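PDB 3IIC: CheC domain protein, which probably acts as a phosphatase of the CheC/CheX type in bacterial chemotaxis. Local coordinates for residues E69-M74 against T87-E92. Numbering follows the deposited sequence.
Sequences EIMNKM and TDLVGE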
ATOM      1  N   GLU A  69     -11.208 -13.067 -14.573  1.00 35.77           N
ATOM      2  CA  GLU A  69     -11.064 -14.423 -15.136  1.00 36.09           C
ATOM      3  C   GLU A  69     -10.535 -15.409 -14.078  1.00 36.40           C
ATOM      4  O   GLU A  69     -10.989 -16.574 -14.022  1.00 35.83           O
ATOM      5  CB  GLU A  69     -10.153 -14.447 -16.364  1.00 35.93           C
ATOM      6  CG  GLU A  69     -10.038 -15.863 -17.011  1.00 37.98           C
ATOM      7  CD  GLU A  69     -11.360 -16.442 -17.516  1.00 37.90           C
ATOM      8  OE1 GLU A  69     -12.315 -15.672 -17.746  1.00 38.96           O
ATOM      9  OE2 GLU A  69     -11.432 -17.680 -17.684  1.00 39.89           O
ATOM     10  N   ILE A  70      -9.560 -14.960 -13.272  1.00 36.80           N
ATOM     11  CA  ILE A  70      -9.060 -15.752 -12.152  1.00 36.73           C
ATOM     12  C   ILE A  70     -10.275 -16.170 -11.287  1.00 36.41           C
ATOM     13  O   ILE A  70     -10.447 -17.355 -11.013  1.00 35.71           O
ATOM     14  CB  ILE A  70      -7.956 -15.018 -11.305  1.00 36.88           C
ATOM     15  CG1 ILE A  70      -6.640 -14.925 -12.088  1.00 38.08           C
ATOM     16  CG2 ILE A  70      -7.688 -15.808 -10.008  1.00 36.43           C
ATOM     17  CD1 ILE A  70      -5.520 -14.035 -11.456  1.00 35.45           C
HETATM   18  N   MSE A  71     -11.114 -15.194 -10.913  1.00 36.41           N
HETATM   19  CA  MSE A  71     -12.383 -15.438 -10.169  1.00 36.56           C
HETATM   20  C   MSE A  71     -13.295 -16.451 -10.896  1.00 36.40           C
HETATM   21  O   MSE A  71     -13.834 -17.368 -10.278  1.00 35.84           O
HETATM   22  CB  MSE A  71     -13.176 -14.139  -9.983  1.00 36.42           C
HETATM   23  CG  MSE A  71     -12.520 -13.045  -9.125  1.00 38.28           C
HETATM   24 SE   MSE A  71     -12.702 -13.361  -7.285  0.75 37.83          SE
HETATM   25  CE  MSE A  71     -14.681 -13.522  -7.176  1.00 41.70           C
ATOM     26  N   ASN A  72     -13.425 -16.280 -12.212  1.00 36.58           N
ATOM     27  CA  ASN A  72     -14.243 -17.150 -13.065  1.00 36.88           C
ATOM     28  C   ASN A  72     -13.762 -18.617 -13.088  1.00 36.87           C
ATOM     29  O   ASN A  72     -14.582 -19.525 -13.057  1.00 36.40           O
ATOM     30  CB  ASN A  72     -14.296 -16.559 -14.493  1.00 37.18           C
ATOM     31  CG  ASN A  72     -15.249 -17.293 -15.418  1.00 36.50           C
ATOM     32  OD1 ASN A  72     -16.346 -17.670 -15.029  1.00 34.91           O
ATOM     33  ND2 ASN A  72     -14.835 -17.467 -16.662  1.00 37.97           N
ATOM     34  N   LYS A  73     -12.443 -18.818 -13.137  1.00 37.54           N
ATOM     35  CA  LYS A  73     -11.831 -20.159 -13.114  1.00 38.02           C
ATOM     36  C   LYS A  73     -12.017 -20.903 -11.782  1.00 38.05           C
ATOM     37  O   LYS A  73     -12.127 -22.117 -11.773  1.00 37.05           O
ATOM     38  CB  LYS A  73     -10.343 -20.109 -13.520  1.00 38.22           C
ATOM     39  CG  LYS A  73     -10.140 -19.784 -15.003  1.00 40.02           C
ATOM     40  CD  LYS A  73      -8.747 -20.129 -15.516  1.00 41.31           C
ATOM     41  CE  LYS A  73      -8.550 -19.638 -16.972  1.00 41.83           C
ATOM     42  NZ  LYS A  73      -9.643 -20.005 -17.952  1.00 40.71           N
HETATM   43  N   MSE A  74     -12.069 -20.154 -10.680  1.00 38.98           N
HETATM   44  CA  MSE A  74     -12.283 -20.703  -9.334  1.00 39.16           C
HETATM   45  C   MSE A  74     -13.762 -20.976  -9.029  1.00 40.51           C
HETATM   46  O   MSE A  74     -14.094 -22.032  -8.491  1.00 40.11           O
HETATM   47  CB  MSE A  74     -11.722 -19.737  -8.278  1.00 38.56           C
HETATM   48  CG  MSE A  74     -10.237 -19.518  -8.396  1.00 34.75           C
HETATM   49 SE   MSE A  74      -9.577 -18.361  -7.087  0.75 24.60          SE
HETATM   50  CE  MSE A  74      -9.646 -19.530  -5.554  1.00 30.93           C
ATOM     51  N   THR A  87     -11.527  -8.025  -3.983  1.00 38.03           N
ATOM     52  CA  THR A  87     -10.503  -7.382  -3.136  1.00 38.33           C
ATOM     53  C   THR A  87     -10.065  -8.331  -2.013  1.00 38.81           C
ATOM     54  O   THR A  87      -8.860  -8.363  -1.677  1.00 38.76           O
ATOM     55  CB  THR A  87     -10.897  -6.012  -2.560  1.00 38.15           C
ATOM     56  OG1 THR A  87     -11.938  -6.175  -1.605  1.00 39.79           O
ATOM     57  CG2 THR A  87     -11.292  -5.027  -3.656  1.00 37.15           C
ATOM     58  N   ASP A  88     -10.998  -9.110  -1.443  1.00 38.10           N
ATOM     59  CA  ASP A  88     -10.592 -10.167  -0.472  1.00 38.59           C
ATOM     60  C   ASP A  88      -9.592 -11.184  -1.081  1.00 38.58           C
ATOM     61  O   ASP A  88      -8.670 -11.618  -0.406  1.00 36.70           O
ATOM     62  CB  ASP A  88     -11.779 -10.969   0.064  1.00 38.54           C
ATOM     63  CG  ASP A  88     -12.638 -10.210   1.036  1.00 38.78           C
ATOM     64  OD1 ASP A  88     -12.280  -9.123   1.544  1.00 38.66           O
ATOM     65  OD2 ASP A  88     -13.689 -10.778   1.324  1.00 40.30           O
ATOM     66  N   LEU A  89      -9.807 -11.546  -2.352  1.00 39.21           N
ATOM     67  CA  LEU A  89      -8.955 -12.522  -3.059  1.00 39.52           C
ATOM     68  C   LEU A  89      -7.535 -11.987  -3.325  1.00 39.80           C
ATOM     69  O   LEU A  89      -6.534 -12.712  -3.166  1.00 39.01           O
ATOM     70  CB  LEU A  89      -9.647 -12.933  -4.369  1.00 40.41           C
ATOM     71  CG  LEU A  89      -9.112 -14.071  -5.239  1.00 41.21           C
ATOM     72  CD1 LEU A  89      -7.990 -13.641  -6.101  1.00 42.43           C
ATOM     73  CD2 LEU A  89      -8.778 -15.285  -4.387  1.00 41.45           C
ATOM     74  N   VAL A  90      -7.476 -10.716  -3.744  1.00 39.53           N
ATOM     75  CA  VAL A  90      -6.226 -10.028  -4.007  1.00 38.86           C
ATOM     76  C   VAL A  90      -5.397  -9.939  -2.714  1.00 39.45           C
ATOM     77  O   VAL A  90      -4.200 -10.195  -2.770  1.00 38.93           O
ATOM     78  CB  VAL A  90      -6.470  -8.651  -4.724  1.00 39.33           C
ATOM     79  CG1 VAL A  90      -5.186  -7.820  -4.815  1.00 37.82           C
ATOM     80  CG2 VAL A  90      -7.078  -8.894  -6.133  1.00 36.61           C
ATOM     81  N   GLY A  91      -6.039  -9.640  -1.565  1.00 39.75           N
ATOM     82  CA  GLY A  91      -5.355  -9.589  -0.242  1.00 40.09           C
ATOM     83  C   GLY A  91      -4.779 -10.932   0.150  1.00 40.34           C
ATOM     84  O   GLY A  91      -3.633 -11.027   0.604  1.00 41.42           O
ATOM     85  N   GLU A  92      -5.580 -11.984  -0.030  1.00 41.33           N
ATOM     86  CA  GLU A  92      -5.143 -13.369   0.215  1.00 41.66           C
ATOM     87  C   GLU A  92      -3.980 -13.761  -0.715  1.00 41.53           C
ATOM     88  O   GLU A  92      -2.984 -14.279  -0.257  1.00 41.36           O
ATOM     89  CB  GLU A  92      -6.307 -14.329   0.019  1.00 42.03           C
ATOM     90  CG  GLU A  92      -5.938 -15.813   0.197  1.00 45.01           C
ATOM     91  CD  GLU A  92      -7.117 -16.733  -0.019  1.00 48.19           C
ATOM     92  OE1 GLU A  92      -8.266 -16.231   0.104  1.00 53.33           O
ATOM     93  OE2 GLU A  92      -6.912 -17.942  -0.307  1.00 47.91           O
TER
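L89 reaches from helix 84-107 into the span between I70, M71 and M74 of helix 64-75, each of the three meeting a different part of its isobutyl group. M71 and M74 are selenomethionines in this structure. The selenium of M71 lies against the branch point, M71 SE to L89 CG 4.2 Å, the two side chains running past each other in opposite directions. M74 SE comes to L89 CD2, also at 4.2 Å; its chain is extended through chi2 (-179°) and turns only at the terminal methyl. CD1, the other branch of L89, faces I70 CG2 more loosely at 4.5 Å. In L89, chi1 -172° carries CG toward helix 64-75, and chi2 (-81°) then spreads CD2 to M74 and CD1 to I70. The helix segments cross almost at right angles, with axes 11.5 Å apart, and of residues 87-92 L89 alone touches residues 69-74. Both helices belong to the alpha+beta fold of the CheX family, in which T87 and V90 of the longer helix touch strand 113-122 of the antiparallel sheet. L18 and A22 of helix 4-22 pack on I70, and M71 also touches P79, E85 and V86. On another side of helix 64-75, E69 OE2 takes K73 NZ in a 2.9 Å salt bridge, through the anti lone pair, while N72 ND2 donates to E69 OE1 from above the carboxylate plane. D88, next to L89, forms a salt bridge with K130 of the second subunit.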